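Local coordinates for halogenase PltM (Pseudomonas fluorescens, PDB 6BZN), which is an FAD-dependent halogenase that halogenates phenolic compounds, with unusually broad tolerance of both substrate and halide, at residues R387-L399 with P457-F471. Residues are numbered along the deposited sequence; the frame is centred on the assembly and turned at random.
Sequences RHCLNAVATNDQL and PGCLSLDSPAYESLF. With GOL (glycerol), chain I.
Close packing of a loop glycine on a helix brings Gly458, in the loop leading into helix 465-483, against Ala392 on helix 383-406. Small residues suit both sides: having no side chain, Gly458 lets its CA come within 3.7 Å of Ala392 CA, and its positive phi (89°) favours glycine. Its carbonyl receives a CA-H...O contact from Ala392 CA, 3.4 Å from Gly458 O and nearly straight at 165°. Just before it, Pro457 O accepts a weak hydrogen bond from Asn391 ND2 at 3.3 Å, the short amide side chain lying alongside the proline. Arg387 stretches out with CG anti to its backbone N (chi1 175°) and lays one guanidinium face on the proline ring; Pro457 CG lies 3.6 Å above the centre of the Arg387 guanidinium plane, while Arg387 NH1 keeps a salt bridge with Glu384.

Further along, Thr395 CB and OG1 lie against Gly458 O, each at 3.4 Å, with OG1 also near Cys459 SG, while CG2 faces Leu460 and Phe471. The CZ edge of the flat Phe471 ring faces the helix, with Leu399 N and Thr395 O near the ring plane, Leu399 CB 4.1 Å from Phe471 CZ, and Gln398 CB oblique to the ring; Leu399 also meets Leu460 through their CD2 methyls.

Beside the glycine sits a glycerol, probably from the crystallisation liquor. His388 NE2 donates to its O1 in the ring plane (2.9 Å), Cys459 O accepts from O3, and the glycerol is also hydrogen-bonded to Glu359 and Arg352 of helix 352-374. The Cys459–Leu462 type I turn reverses the chain, and Ser464 OG then caps helix 465-483 by accepting from Tyr467 N: a close-packed loop-to-helix junction within the mainly helical C-terminal part of this flavin-dependent halogenase.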
loop_
_atom_site.group_PDB
_atom_site.type_symbol
_atom_site.label_atom_id
_atom_site.label_comp_id
_atom_site.label_asym_id
_atom_site.label_seq_id
_atom_site.Cartn_x
_atom_site.Cartn_y
_atom_site.Cartn_z
ATOM N N ARG A 387 13.115 4.005 11.868
ATOM C CA ARG A 387 13.846 4.558 10.742
ATOM C C ARG A 387 13.242 4.102 9.414
ATOM O O ARG A 387 12.978 4.926 8.550
ATOM C CB ARG A 387 15.328 4.198 10.828
ATOM C CG ARG A 387 16.146 4.647 9.626
ATOM C CD ARG A 387 17.629 4.458 9.894
ATOM N NE ARG A 387 18.439 4.638 8.684
ATOM C CZ ARG A 387 19.315 3.761 8.181
ATOM N NH1 ARG A 387 19.552 2.585 8.756
ATOM N NH2 ARG A 387 19.986 4.077 7.071
ATOM N N HIS A 388 13.016 2.800 9.257
ATOM C CA HIS A 388 12.314 2.305 8.074
ATOM C C HIS A 388 10.940 2.988 7.884
ATOM O O HIS A 388 10.662 3.527 6.816
ATOM C CB HIS A 388 12.129 0.788 8.105
ATOM C CG HIS A 388 11.115 0.322 7.118
ATOM N ND1 HIS A 388 9.849 -0.082 7.485
ATOM C CD2 HIS A 388 11.131 0.332 5.767
ATOM C CE1 HIS A 388 9.153 -0.366 6.401
ATOM N NE2 HIS A 388 9.907 -0.112 5.346
ATOM N N CYS A 389 10.100 2.996 8.919
ATOM C CA CYS A 389 8.717 3.454 8.745
ATOM C C CYS A 389 8.635 4.940 8.419
ATOM O O CYS A 389 7.931 5.347 7.473
ATOM C CB CYS A 389 7.857 3.136 9.963
ATOM S SG CYS A 389 6.116 3.512 9.637
ATOM N N LEU A 390 9.383 5.750 9.164
ATOM C CA LEU A 390 9.339 7.197 8.942
ATOM C C LEU A 390 9.947 7.560 7.574
ATOM O O LEU A 390 9.407 8.408 6.882
ATOM C CB LEU A 390 10.019 7.984 10.063
ATOM C CG LEU A 390 9.488 7.809 11.501
ATOM C CD1 LEU A 390 9.868 9.013 12.368
ATOM C CD2 LEU A 390 7.998 7.513 11.628
ATOM N N ASN A 391 11.037 6.899 7.190
ATOM C CA ASN A 391 11.620 7.106 5.853
ATOM C C ASN A 391 10.660 6.676 4.755
ATOM O O ASN A 391 10.568 7.341 3.721
ATOM C CB ASN A 391 12.946 6.347 5.675
ATOM C CG ASN A 391 14.095 6.942 6.458
ATOM O OD1 ASN A 391 13.956 7.947 7.126
ATOM N ND2 ASN A 391 15.260 6.296 6.370
ATOM N N ALA A 392 9.969 5.557 4.960
ATOM C CA ALA A 392 8.975 5.060 3.989
ATOM C C ALA A 392 7.815 6.039 3.741
ATOM O O ALA A 392 7.440 6.301 2.586
ATOM C CB ALA A 392 8.445 3.718 4.433
ATOM N N VAL A 393 7.294 6.615 4.817
ATOM C CA VAL A 393 6.220 7.596 4.731
ATOM C C VAL A 393 6.717 8.873 4.029
ATOM O O VAL A 393 6.021 9.434 3.170
ATOM C CB VAL A 393 5.624 7.891 6.132
ATOM C CG1 VAL A 393 4.634 9.045 6.082
ATOM C CG2 VAL A 393 4.931 6.634 6.674
ATOM N N ALA A 394 7.927 9.309 4.374
ATOM C CA ALA A 394 8.532 10.475 3.720
ATOM C C ALA A 394 8.722 10.233 2.211
ATOM O O ALA A 394 8.343 11.065 1.396
ATOM C CB ALA A 394 9.856 10.825 4.365
ATOM N N THR A 395 9.268 9.076 1.854
ATOM C CA THR A 395 9.437 8.722 0.439
ATOM C C THR A 395 8.096 8.648 -0.267
ATOM O O THR A 395 7.945 9.157 -1.365
ATOM C CB THR A 395 10.191 7.394 0.282
ATOM O OG1 THR A 395 11.517 7.566 0.778
ATOM C CG2 THR A 395 10.272 6.958 -1.199
ATOM N N ASN A 396 7.125 8.021 0.386
ATOM C CA ASN A 396 5.777 7.877 -0.145
ATOM C C ASN A 396 5.158 9.270 -0.406
ATOM O O ASN A 396 4.533 9.496 -1.445
ATOM C CB ASN A 396 4.962 7.038 0.862
ATOM C CG ASN A 396 3.640 6.494 0.328
ATOM O OD1 ASN A 396 3.192 6.760 -0.804
ATOM N ND2 ASN A 396 3.006 5.689 1.169
ATOM N N ASP A 397 5.399 10.210 0.516
ATOM C CA ASP A 397 4.904 11.596 0.380
ATOM C C ASP A 397 5.504 12.299 -0.847
ATOM O O ASP A 397 4.776 12.974 -1.581
ATOM C CB ASP A 397 5.223 12.388 1.638
ATOM C CG ASP A 397 4.534 13.751 1.684
ATOM O OD1 ASP A 397 3.378 13.892 1.230
ATOM O OD2 ASP A 397 5.153 14.688 2.238
ATOM N N GLN A 398 6.813 12.153 -1.070
ATOM C CA GLN A 398 7.443 12.745 -2.261
ATOM C C GLN A 398 6.939 12.066 -3.529
ATOM O O GLN A 398 6.513 12.746 -4.475
ATOM C CB GLN A 398 8.973 12.700 -2.189
ATOM C CG GLN A 398 9.602 13.756 -1.281
ATOM C CD GLN A 398 9.394 15.187 -1.776
ATOM O OE1 GLN A 398 9.752 15.531 -2.908
ATOM N NE2 GLN A 398 8.802 16.029 -0.930
ATOM N N LEU A 399 6.924 10.733 -3.531
ATOM C CA LEU A 399 6.431 10.006 -4.700
ATOM C C LEU A 399 5.039 10.468 -5.119
ATOM O O LEU A 399 4.807 10.770 -6.298
ATOM C CB LEU A 399 6.428 8.502 -4.441
ATOM C CG LEU A 399 5.735 7.611 -5.477
ATOM C CD1 LEU A 399 6.486 7.639 -6.805
ATOM C CD2 LEU A 399 5.584 6.195 -4.962
ATOM N N PRO A 457 16.732 2.419 3.577
ATOM C CA PRO A 457 15.484 1.830 4.059
ATOM C C PRO A 457 14.320 2.808 3.867
ATOM O O PRO A 457 14.462 4.018 4.095
ATOM C CB PRO A 457 15.769 1.538 5.535
ATOM C CG PRO A 457 16.874 2.475 5.913
ATOM C CD PRO A 457 17.683 2.705 4.670
ATOM N N GLY A 458 13.203 2.288 3.373
ATOM C CA GLY A 458 12.020 3.113 3.112
ATOM C C GLY A 458 11.976 3.722 1.719
ATOM O O GLY A 458 10.967 4.273 1.330
ATOM N N CYS A 459 13.066 3.635 0.970
ATOM C CA CYS A 459 13.125 4.198 -0.372
ATOM C C CYS A 459 12.817 3.112 -1.395
ATOM O O CYS A 459 13.007 1.923 -1.117
ATOM C CB CYS A 459 14.492 4.840 -0.607
ATOM S SG CYS A 459 14.853 6.131 0.624
ATOM N N LEU A 460 12.371 3.520 -2.579
ATOM C CA LEU A 460 11.834 2.579 -3.561
ATOM C C LEU A 460 12.816 1.482 -3.985
ATOM O O LEU A 460 12.413 0.329 -4.158
ATOM C CB LEU A 460 11.325 3.312 -4.801
ATOM C CG LEU A 460 10.175 4.312 -4.621
ATOM C CD1 LEU A 460 9.822 4.888 -5.979
ATOM C CD2 LEU A 460 8.953 3.666 -3.997
ATOM N N SER A 461 14.086 1.840 -4.141
ATOM C CA SER A 461 15.124 0.872 -4.552
ATOM C C SER A 461 15.679 0.043 -3.408
ATOM O O SER A 461 16.355 -0.951 -3.660
ATOM C CB SER A 461 16.308 1.583 -5.211
ATOM O OG SER A 461 17.159 2.158 -4.217
ATOM N N LEU A 462 15.468 0.483 -2.169
ATOM C CA LEU A 462 16.103 -0.050 -0.957
ATOM C C LEU A 462 17.613 0.170 -0.855
ATOM O O LEU A 462 18.096 0.523 0.220
ATOM C CB LEU A 462 15.810 -1.533 -0.711
ATOM C CG LEU A 462 14.371 -1.910 -0.323
ATOM C CD1 LEU A 462 13.571 -2.337 -1.543
ATOM C CD2 LEU A 462 14.381 -3.048 0.691
ATOM N N ASP A 463 18.358 -0.065 -1.934
ATOM C CA ASP A 463 19.818 -0.107 -1.841
ATOM C C ASP A 463 20.623 0.461 -3.026
ATOM O O ASP A 463 21.837 0.247 -3.079
ATOM C CB ASP A 463 20.244 -1.547 -1.575
ATOM C CG ASP A 463 21.633 -1.650 -0.943
ATOM O OD1 ASP A 463 21.951 -0.900 0.001
ATOM O OD2 ASP A 463 22.423 -2.475 -1.411
ATOM N N SER A 464 19.995 1.206 -3.938
ATOM C CA SER A 464 20.701 1.726 -5.131
ATOM C C SER A 464 21.014 3.225 -5.024
ATOM O O SER A 464 20.111 4.045 -5.171
ATOM C CB SER A 464 19.857 1.495 -6.381
ATOM O OG SER A 464 20.407 2.188 -7.499
ATOM N N PRO A 465 22.292 3.602 -4.790
ATOM C CA PRO A 465 22.552 5.047 -4.735
ATOM C C PRO A 465 22.223 5.784 -6.049
ATOM O O PRO A 465 21.756 6.921 -6.018
ATOM C CB PRO A 465 24.049 5.140 -4.403
ATOM C CG PRO A 465 24.421 3.810 -3.852
ATOM C CD PRO A 465 23.490 2.805 -4.458
ATOM N N ALA A 466 22.443 5.143 -7.190
ATOM C CA ALA A 466 22.114 5.758 -8.472
ATOM C C ALA A 466 20.609 6.018 -8.600
ATOM O O ALA A 466 20.196 7.121 -8.995
ATOM C CB ALA A 466 22.608 4.909 -9.634
ATOM N N TYR A 467 19.787 5.032 -8.241
ATOM C CA TYR A 467 18.341 5.247 -8.313
ATOM C C TYR A 467 17.908 6.371 -7.371
ATOM O O TYR A 467 17.128 7.239 -7.756
ATOM C CB TYR A 467 17.482 3.990 -8.029
ATOM C CG TYR A 467 16.051 4.431 -8.052
ATOM C CD1 TYR A 467 15.433 4.742 -9.257
ATOM C CD2 TYR A 467 15.371 4.734 -6.875
ATOM C CE1 TYR A 467 14.149 5.257 -9.296
ATOM C CE2 TYR A 467 14.088 5.261 -6.903
ATOM C CZ TYR A 467 13.478 5.510 -8.114
ATOM O OH TYR A 467 12.205 6.024 -8.174
ATOM N N GLU A 468 18.406 6.369 -6.145
ATOM C CA GLU A 468 17.956 7.367 -5.180
ATOM C C GLU A 468 18.391 8.778 -5.568
ATOM O O GLU A 468 17.714 9.752 -5.243
ATOM C CB GLU A 468 18.358 6.971 -3.764
ATOM C CG GLU A 468 17.792 5.617 -3.316
ATOM C CD GLU A 468 16.263 5.460 -3.459
ATOM O OE1 GLU A 468 15.532 6.473 -3.458
ATOM O OE2 GLU A 468 15.776 4.302 -3.545
ATOM N N SER A 469 19.502 8.878 -6.299
ATOM C CA SER A 469 19.898 10.132 -6.956
ATOM C C SER A 469 18.866 10.570 -8.013
ATOM O O SER A 469 18.465 11.751 -8.061
ATOM C CB SER A 469 21.290 9.979 -7.595
ATOM O OG SER A 469 21.603 11.109 -8.398
ATOM N N LEU A 470 18.438 9.634 -8.862
ATOM C CA LEU A 470 17.385 9.920 -9.839
ATOM C C LEU A 470 16.097 10.369 -9.154
ATOM O O LEU A 470 15.499 11.371 -9.554
ATOM C CB LEU A 470 17.110 8.716 -10.750
ATOM C CG LEU A 470 15.896 8.795 -11.672
ATOM C CD1 LEU A 470 16.011 9.916 -12.689
ATOM C CD2 LEU A 470 15.710 7.449 -12.359
ATOM N N PHE A 471 15.685 9.636 -8.111
ATOM C CA PHE A 471 14.449 9.961 -7.424
ATOM C C PHE A 471 14.503 11.348 -6.785
ATOM O O PHE A 471 13.604 12.144 -6.992
ATOM C CB PHE A 471 14.130 8.894 -6.392
ATOM C CG PHE A 471 12.833 9.118 -5.667
ATOM C CD1 PHE A 471 11.639 8.769 -6.254
ATOM C CD2 PHE A 471 12.821 9.671 -4.390
ATOM C CE1 PHE A 471 10.446 8.949 -5.586
ATOM C CE2 PHE A 471 11.624 9.859 -3.714
ATOM C CZ PHE A 471 10.439 9.506 -4.309
HETATM C C1 GOL I . 9.131 0.551 2.165
HETATM O O1 GOL I . 8.797 -0.710 2.762
HETATM C C2 GOL I . 9.108 0.548 0.626
HETATM O O2 GOL I . 8.949 1.899 0.207
HETATM C C3 GOL I . 10.342 0.009 -0.110
HETATM O O3 GOL I . 11.567 0.228 0.601
HETATM O O HOH W 1 7.654 4.420 0.284
#